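Local coordinates for flagellar basal body protein (Helicobacter pylori, PDB 5NPY) that probably builds the flagellar hook, the short curved segment that couples the rotary motor to the long flagellar filament, at residues A[227-232]-A[277-282]; A[238-243]-A[326-331]; A[247-252]-A[261-266]. One frame throughout, in Å; residues are numbered along the deposited sequence.

How the contacts relate
All three contacts lie at one end of the elongated molecule. Contact 1 is buried: a loop meets the start of helix 279-289 through backbone bonds and an ion pair beside an aliphatic patch. Contact 2, partly buried, packs a later part of that loop on helix 327-332 with aliphatic groups and a more open charged pair. Contact 3, also partly buried, is the beta pairing of strands 247-252 and 260-266, apolar on its helix-covered face and more polar on the other, where K247, D261 and V263 are exposed. Y266, at the end of contact 3, ties them together, its hydroxyl meeting D228 and K277 of contact 1 and its ring packing on A242 and I243 of contact 2.

Contact 1: A[227-232]-A[277-282]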
# COMPACT_ATOMS: atom_id res chain seq x y z
N GLN A 227 18.69 8.98 -20.58
CA GLN A 227 17.30 8.70 -20.88
C GLN A 227 17.21 7.86 -22.15
O GLN A 227 17.74 8.23 -23.20
CB GLN A 227 16.50 10.00 -21.02
CG GLN A 227 15.04 9.82 -21.35
CD GLN A 227 14.25 9.38 -20.16
OE1 GLN A 227 14.74 9.41 -19.01
NE2 GLN A 227 13.03 8.91 -20.42
N ASP A 228 16.59 6.70 -22.03
CA ASP A 228 16.27 5.86 -23.18
C ASP A 228 15.35 6.65 -24.14
O ASP A 228 14.28 7.12 -23.74
CB ASP A 228 15.61 4.57 -22.67
CG ASP A 228 15.26 3.56 -23.78
OD1 ASP A 228 14.95 2.40 -23.43
OD2 ASP A 228 15.27 3.90 -24.98
N ILE A 229 15.79 6.82 -25.38
CA ILE A 229 15.02 7.59 -26.36
C ILE A 229 13.65 6.93 -26.65
O ILE A 229 12.71 7.63 -27.04
CB ILE A 229 15.85 7.79 -27.64
CG1 ILE A 229 15.24 8.86 -28.53
CG2 ILE A 229 16.01 6.47 -28.42
CD1 ILE A 229 16.09 9.20 -29.72
N ASN A 230 13.52 5.61 -26.46
CA ASN A 230 12.23 4.92 -26.55
C ASN A 230 11.33 5.18 -25.35
O ASN A 230 10.13 4.88 -25.41
CB ASN A 230 12.42 3.41 -26.71
CG ASN A 230 11.14 2.70 -27.18
OD1 ASN A 230 10.61 3.02 -28.26
ND2 ASN A 230 10.68 1.72 -26.43
N ALA A 231 11.89 5.70 -24.24
CA ALA A 231 11.10 6.10 -23.07
C ALA A 231 10.68 7.56 -23.18
O ALA A 231 10.80 8.35 -22.23
CB ALA A 231 11.89 5.85 -21.78
N LEU A 232 10.16 7.92 -24.35
CA LEU A 232 9.81 9.30 -24.66
C LEU A 232 8.58 9.35 -25.56
O LEU A 232 8.13 8.33 -26.10
CB LEU A 232 10.97 10.02 -25.36
CG LEU A 232 12.22 10.29 -24.51
CD1 LEU A 232 13.32 10.73 -25.43
CD2 LEU A 232 11.94 11.35 -23.45
N LYS A 277 20.87 3.58 -27.67
CA LYS A 277 19.69 3.35 -26.85
C LYS A 277 19.28 4.66 -26.17
O LYS A 277 18.11 5.05 -26.23
CB LYS A 277 19.97 2.28 -25.81
CG LYS A 277 18.76 1.95 -24.96
CD LYS A 277 18.86 0.58 -24.44
CE LYS A 277 17.79 0.33 -23.39
NZ LYS A 277 16.49 -0.10 -23.96
N THR A 278 20.24 5.35 -25.54
CA THR A 278 19.98 6.58 -24.80
C THR A 278 20.22 7.80 -25.66
O THR A 278 20.85 7.73 -26.71
CB THR A 278 20.87 6.71 -23.56
OG1 THR A 278 22.22 6.90 -24.00
CG2 THR A 278 20.77 5.49 -22.65
N LEU A 279 19.78 8.95 -25.15
CA LEU A 279 20.10 10.22 -25.81
C LEU A 279 21.60 10.46 -25.81
O LEU A 279 22.16 11.00 -26.78
CB LEU A 279 19.37 11.38 -25.13
CG LEU A 279 17.85 11.44 -25.28
CD1 LEU A 279 17.30 12.57 -24.43
CD2 LEU A 279 17.44 11.60 -26.75
N GLY A 280 22.28 10.06 -24.72
CA GLY A 280 23.73 10.12 -24.70
C GLY A 280 24.36 9.26 -25.78
O GLY A 280 25.18 9.73 -26.56
N ASP A 281 23.96 7.98 -25.86
CA ASP A 281 24.51 7.13 -26.92
C ASP A 281 24.33 7.77 -28.29
O ASP A 281 25.23 7.70 -29.13
CB ASP A 281 23.89 5.72 -26.96
CG ASP A 281 23.95 4.98 -25.66
OD1 ASP A 281 25.02 5.06 -25.03
OD2 ASP A 281 23.03 4.17 -25.35
N LEU A 282 23.17 8.40 -28.54
CA LEU A 282 22.97 9.00 -29.86
C LEU A 282 23.81 10.26 -30.03
O LEU A 282 24.33 10.54 -31.13
CB LEU A 282 21.49 9.28 -30.09
CG LEU A 282 21.17 10.08 -31.37
CD1 LEU A 282 21.50 9.20 -32.55
CD2 LEU A 282 19.73 10.49 -31.43
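I229 lays its CG1 and CD1 against the CD2 methyl of L279, with CG1 3.9 Å from that methyl, and the two side chains cross at about a right angle. CG1 of I229 lies anti to the backbone N (chi1 -165°), which carries the extended branch toward helix 279-289, where CD1 also approaches CD2 of L282. L232 adds a looser contact with L279.

Beside this apolar patch the backbones join in a single bridge at D228 and T278. Q227 O accepts from L279 N at 2.9 Å, and I229 N donates to K277 O at 3.0 Å. T278, the bridged residue itself, is also the N-cap of the helix and forms a capping box with D281: D281 N donates to T278 OG1 (2.8 Å), while T278 N donates to D281 OD2 (3.0 Å).

The lysine K277 bends only at its last torsion (chi4 86°), bringing NZ to D228 OD1 at 3.0 Å, a salt bridge reached from above the carboxylate plane. OD2 of the same carboxylate accepts N230 N at 2.9 Å, closing an Asx turn over the type I beta turn that runs from D228 to A231. Outside the segments, Y266 OH bonds to both D228 OD2 and K277 NZ, and S382 offers its N to D228 OD1 and its O to the ammonium group. With both carboxylate oxygens and the ammonium engaged in a buried setting, the pair is probably charged, and these surrounding bonds would offset the cost of burying it.

Contact 2: A[238-243]-A[326-331]; sequences EPIDAI and GGIADK
I240 and I328 meet through their CG2 methyls, 4.0 Å apart, where a loop is packed on a short helix of under two turns: helix 327-332 links strand 320-325 to its antiparallel neighbour 339-341 in a five-stranded mixed sheet. The helix is capped at G326, whose carbonyl O accepts from D330 N.

The tight part of the contact is aliphatic. The two isoleucine side chains cross at about a right angle, and CG2 of I240 also lies near CG1 of I328. Farther along the loop, A242 sets its CB 4.2 Å from I328 CD1. A242 in turn lies against Y266 of strand 260-266, which brings the loop, the helix and the sheet together. On the other flank, the CD1 methyl of I240 approaches CB of K331 at 3.8 Å as the two side chains slide past each other in opposite directions.

K331 forms the transition to the looser side. A turn at its second torsion (chi2 -68°) leads the aliphatic chain along the loop backbone, with CG 3.8 Å from I240 O and CD 3.7 Å from P239 O. No hydrogen bond crosses between the segments; across the contact these carbonyls meet carbon atoms of the lysine. Beyond them the contact runs out to partly exposed E238, whose OE1 is hydrogen-bonded to N234 ND2. The same ND2 also bonds to K331 O, so N234 links loop and helix on this side. The lysine completes it with a long salt bridge, its NZ lying 3.4 Å from E238 OE2 and 3.6 Å from E238 OE1.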
# COMPACT_ATOMS: atom_id res chain seq x y z
N GLU A 238 2.63 11.06 -29.15
CA GLU A 238 2.94 9.80 -29.80
C GLU A 238 4.23 9.24 -29.22
O GLU A 238 5.26 9.95 -29.22
CB GLU A 238 3.09 10.01 -31.29
CG GLU A 238 2.00 10.86 -31.91
CD GLU A 238 2.26 11.07 -33.38
OE1 GLU A 238 3.16 11.88 -33.71
OE2 GLU A 238 1.60 10.41 -34.21
N PRO A 239 4.23 8.02 -28.70
CA PRO A 239 5.50 7.38 -28.32
C PRO A 239 6.49 7.45 -29.48
O PRO A 239 6.11 7.38 -30.66
CB PRO A 239 5.09 5.94 -28.01
CG PRO A 239 3.77 5.76 -28.66
CD PRO A 239 3.10 7.09 -28.61
N ILE A 240 7.77 7.63 -29.14
CA ILE A 240 8.79 7.63 -30.18
C ILE A 240 8.88 6.26 -30.85
O ILE A 240 9.17 6.16 -32.05
CB ILE A 240 10.14 8.07 -29.60
CG1 ILE A 240 10.02 9.48 -29.01
CG2 ILE A 240 11.23 7.98 -30.65
CD1 ILE A 240 9.66 10.53 -30.04
N ASP A 241 8.63 5.19 -30.08
CA ASP A 241 8.48 3.83 -30.61
C ASP A 241 9.74 3.39 -31.37
O ASP A 241 9.66 2.75 -32.42
CB ASP A 241 7.23 3.72 -31.49
CG ASP A 241 6.86 2.28 -31.83
OD1 ASP A 241 6.03 2.11 -32.74
OD2 ASP A 241 7.39 1.31 -31.21
N ALA A 242 10.91 3.72 -30.80
CA ALA A 242 12.18 3.24 -31.33
C ALA A 242 12.19 1.74 -31.57
O ALA A 242 12.89 1.26 -32.45
CB ALA A 242 13.32 3.60 -30.38
N ILE A 243 11.41 1.00 -30.78
CA ILE A 243 11.47 -0.46 -30.83
C ILE A 243 11.09 -0.96 -32.22
O ILE A 243 11.74 -1.85 -32.77
CB ILE A 243 10.58 -1.08 -29.74
CG1 ILE A 243 11.17 -0.78 -28.38
CG2 ILE A 243 10.46 -2.59 -29.95
CD1 ILE A 243 12.45 -1.50 -28.14
N GLY A 326 14.15 8.66 -40.93
CA GLY A 326 13.79 7.48 -40.21
C GLY A 326 12.61 7.78 -39.32
O GLY A 326 12.21 8.90 -39.18
N GLY A 327 12.06 6.74 -38.72
CA GLY A 327 10.95 6.86 -37.82
C GLY A 327 11.17 7.75 -36.62
O GLY A 327 10.32 8.49 -36.25
N ILE A 328 12.33 7.67 -36.02
CA ILE A 328 12.65 8.45 -34.86
C ILE A 328 12.77 9.93 -35.18
O ILE A 328 12.40 10.74 -34.42
CB ILE A 328 13.90 7.95 -34.17
CG1 ILE A 328 13.64 6.57 -33.63
CG2 ILE A 328 14.29 8.87 -33.07
CD1 ILE A 328 14.82 5.64 -33.71
N ALA A 329 13.29 10.21 -36.35
CA ALA A 329 13.41 11.54 -36.86
C ALA A 329 12.05 12.11 -37.16
O ALA A 329 11.76 13.21 -36.77
CB ALA A 329 14.26 11.53 -38.08
N ASP A 330 11.21 11.35 -37.82
CA ASP A 330 9.87 11.77 -38.15
C ASP A 330 9.14 12.14 -36.87
O ASP A 330 8.55 13.15 -36.79
CB ASP A 330 9.05 10.67 -38.85
CG ASP A 330 9.51 10.34 -40.27
OD1 ASP A 330 10.25 11.08 -40.90
OD2 ASP A 330 9.10 9.29 -40.78
N LYS A 331 9.19 11.28 -35.88
CA LYS A 331 8.55 11.47 -34.61
C LYS A 331 8.97 12.69 -33.84
O LYS A 331 8.19 13.31 -33.23
CB LYS A 331 8.80 10.27 -33.75
CG LYS A 331 7.99 9.07 -34.10
CD LYS A 331 6.56 9.31 -33.81
CE LYS A 331 5.74 8.18 -34.33
NZ LYS A 331 4.46 8.72 -34.80

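Contact 3: A[247-252]-A[261-266]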
# COMPACT_ATOMS: atom_id res chain seq x y z
N LYS A 247 15.85 2.34 -37.33
CA LYS A 247 16.87 2.87 -38.24
C LYS A 247 16.82 4.39 -38.30
O LYS A 247 15.75 4.98 -38.47
CB LYS A 247 16.69 2.29 -39.64
CG LYS A 247 16.91 0.79 -39.75
CD LYS A 247 18.36 0.41 -39.48
CE LYS A 247 18.62 -1.06 -39.78
NZ LYS A 247 19.24 -1.78 -38.63
N LEU A 248 18.00 5.00 -38.19
CA LEU A 248 18.20 6.43 -38.42
C LEU A 248 19.26 6.57 -39.50
O LEU A 248 20.41 6.17 -39.29
CB LEU A 248 18.68 7.13 -37.15
CG LEU A 248 17.70 7.80 -36.19
CD1 LEU A 248 18.48 8.35 -35.00
CD2 LEU A 248 16.96 8.92 -36.84
N ASN A 249 18.88 7.14 -40.64
CA ASN A 249 19.81 7.40 -41.73
C ASN A 249 20.26 8.86 -41.67
O ASN A 249 19.44 9.77 -41.72
CB ASN A 249 19.16 7.11 -43.09
CG ASN A 249 18.30 5.88 -43.06
OD1 ASN A 249 17.12 5.95 -42.73
ND2 ASN A 249 18.89 4.74 -43.41
N VAL A 250 21.57 9.05 -41.57
CA VAL A 250 22.16 10.38 -41.51
C VAL A 250 23.21 10.49 -42.61
O VAL A 250 23.96 9.53 -42.86
CB VAL A 250 22.78 10.66 -40.12
CG1 VAL A 250 23.65 9.49 -39.70
CG2 VAL A 250 23.55 11.98 -40.11
N SER A 251 23.23 11.63 -43.29
CA SER A 251 24.18 11.90 -44.37
C SER A 251 24.81 13.27 -44.17
O SER A 251 24.20 14.17 -43.60
CB SER A 251 23.51 11.85 -45.75
OG SER A 251 22.62 10.76 -45.88
N ILE A 252 26.05 13.40 -44.65
CA ILE A 252 26.74 14.69 -44.75
C ILE A 252 27.24 14.85 -46.18
O ILE A 252 27.35 13.88 -46.93
CB ILE A 252 27.92 14.80 -43.77
CG1 ILE A 252 27.52 14.29 -42.39
CG2 ILE A 252 28.38 16.24 -43.65
CD1 ILE A 252 26.59 15.23 -41.65
N ASP A 261 26.96 8.67 -46.34
CA ASP A 261 25.83 8.09 -45.62
C ASP A 261 26.28 7.31 -44.39
O ASP A 261 27.37 6.73 -44.37
CB ASP A 261 25.01 7.15 -46.51
CG ASP A 261 24.46 7.84 -47.75
OD1 ASP A 261 24.41 7.17 -48.80
OD2 ASP A 261 24.07 9.03 -47.67
N PHE A 262 25.42 7.30 -43.37
CA PHE A 262 25.61 6.54 -42.13
C PHE A 262 24.27 5.98 -41.68
O PHE A 262 23.23 6.62 -41.83
CB PHE A 262 26.15 7.39 -40.98
CG PHE A 262 27.42 8.12 -41.28
CD1 PHE A 262 28.64 7.55 -40.97
CD2 PHE A 262 27.38 9.37 -41.86
CE1 PHE A 262 29.81 8.22 -41.24
CE2 PHE A 262 28.55 10.05 -42.13
CZ PHE A 262 29.76 9.47 -41.83
N VAL A 263 24.30 4.79 -41.08
CA VAL A 263 23.11 4.20 -40.48
C VAL A 263 23.38 3.97 -38.99
O VAL A 263 24.34 3.28 -38.63
CB VAL A 263 22.70 2.89 -41.16
CG1 VAL A 263 21.51 2.28 -40.44
CG2 VAL A 263 22.35 3.16 -42.62
N PHE A 264 22.54 4.55 -38.15
CA PHE A 264 22.47 4.25 -36.74
C PHE A 264 21.21 3.42 -36.50
O PHE A 264 20.20 3.59 -37.19
CB PHE A 264 22.42 5.52 -35.89
CG PHE A 264 23.52 6.50 -36.19
CD1 PHE A 264 24.68 6.12 -36.83
CD2 PHE A 264 23.38 7.82 -35.80
CE1 PHE A 264 25.69 7.03 -37.09
CE2 PHE A 264 24.40 8.75 -36.05
CZ PHE A 264 25.56 8.35 -36.69
N THR A 265 21.27 2.53 -35.51
CA THR A 265 20.19 1.58 -35.23
C THR A 265 19.90 1.54 -33.74
O THR A 265 20.82 1.38 -32.93
CB THR A 265 20.54 0.17 -35.72
OG1 THR A 265 20.71 0.16 -37.15
CG2 THR A 265 19.47 -0.83 -35.31
N TYR A 266 18.62 1.63 -33.38
CA TYR A 266 18.24 1.55 -31.98
C TYR A 266 18.41 0.12 -31.48
O TYR A 266 17.95 -0.83 -32.12
CB TYR A 266 16.81 2.02 -31.76
CG TYR A 266 16.36 1.92 -30.32
CD1 TYR A 266 15.66 0.81 -29.85
CD2 TYR A 266 16.66 2.95 -29.40
CE1 TYR A 266 15.27 0.70 -28.52
CE2 TYR A 266 16.26 2.85 -28.06
CZ TYR A 266 15.56 1.74 -27.63
OH TYR A 266 15.16 1.63 -26.33
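V250 O takes the shortest polar bond between the strands, 2.7 Å from F262 N. The N-H...O angle of 137° is well short of straight, and the same oxygen also lies at the edge of the F262 ring, near its plane. The return bond from V250 N to F262 O completes this hydrogen-bonded pair, and L248 with F264 repeats it two residues along. N249 and V263 form the non-hydrogen-bonded pair between them.

On the face with L248, V250, F262 and F264, the CG1 methyl of V250 does most of the touching. A chi1 of 49° puts it between the backbone N and the carbonyl carbon, and from there it reaches two aromatic residues of the facing strand. It packs 3.5 Å from F262 CB, and it sits over one face of the F264 ring in a CH-pi contact, 4.0 Å from the centroid and offset toward the rim near CZ.

The two strands are a beta hairpin inside a five-stranded mixed sheet, flanked by strand 320-325 beside 247-252 and strand 275-276 beside 260-266. Helix 279-289 covers the apolar face: L282 meets L248, while L285 and K289 meet F264.

The opposite face carries K247, N249, S251, D261, V263 and T265 and is more polar. K247 and T265 lie side by side; with bends at its second and fourth torsions, the lysine brings NZ to T265 OG1 at 2.8 Å, while its CD lies 3.8 Å from V263 CG1. At the far end S251 OG donates to D261 OD2 at 2.9 Å, meeting the carboxylate on its anti side and 25° out of its plane.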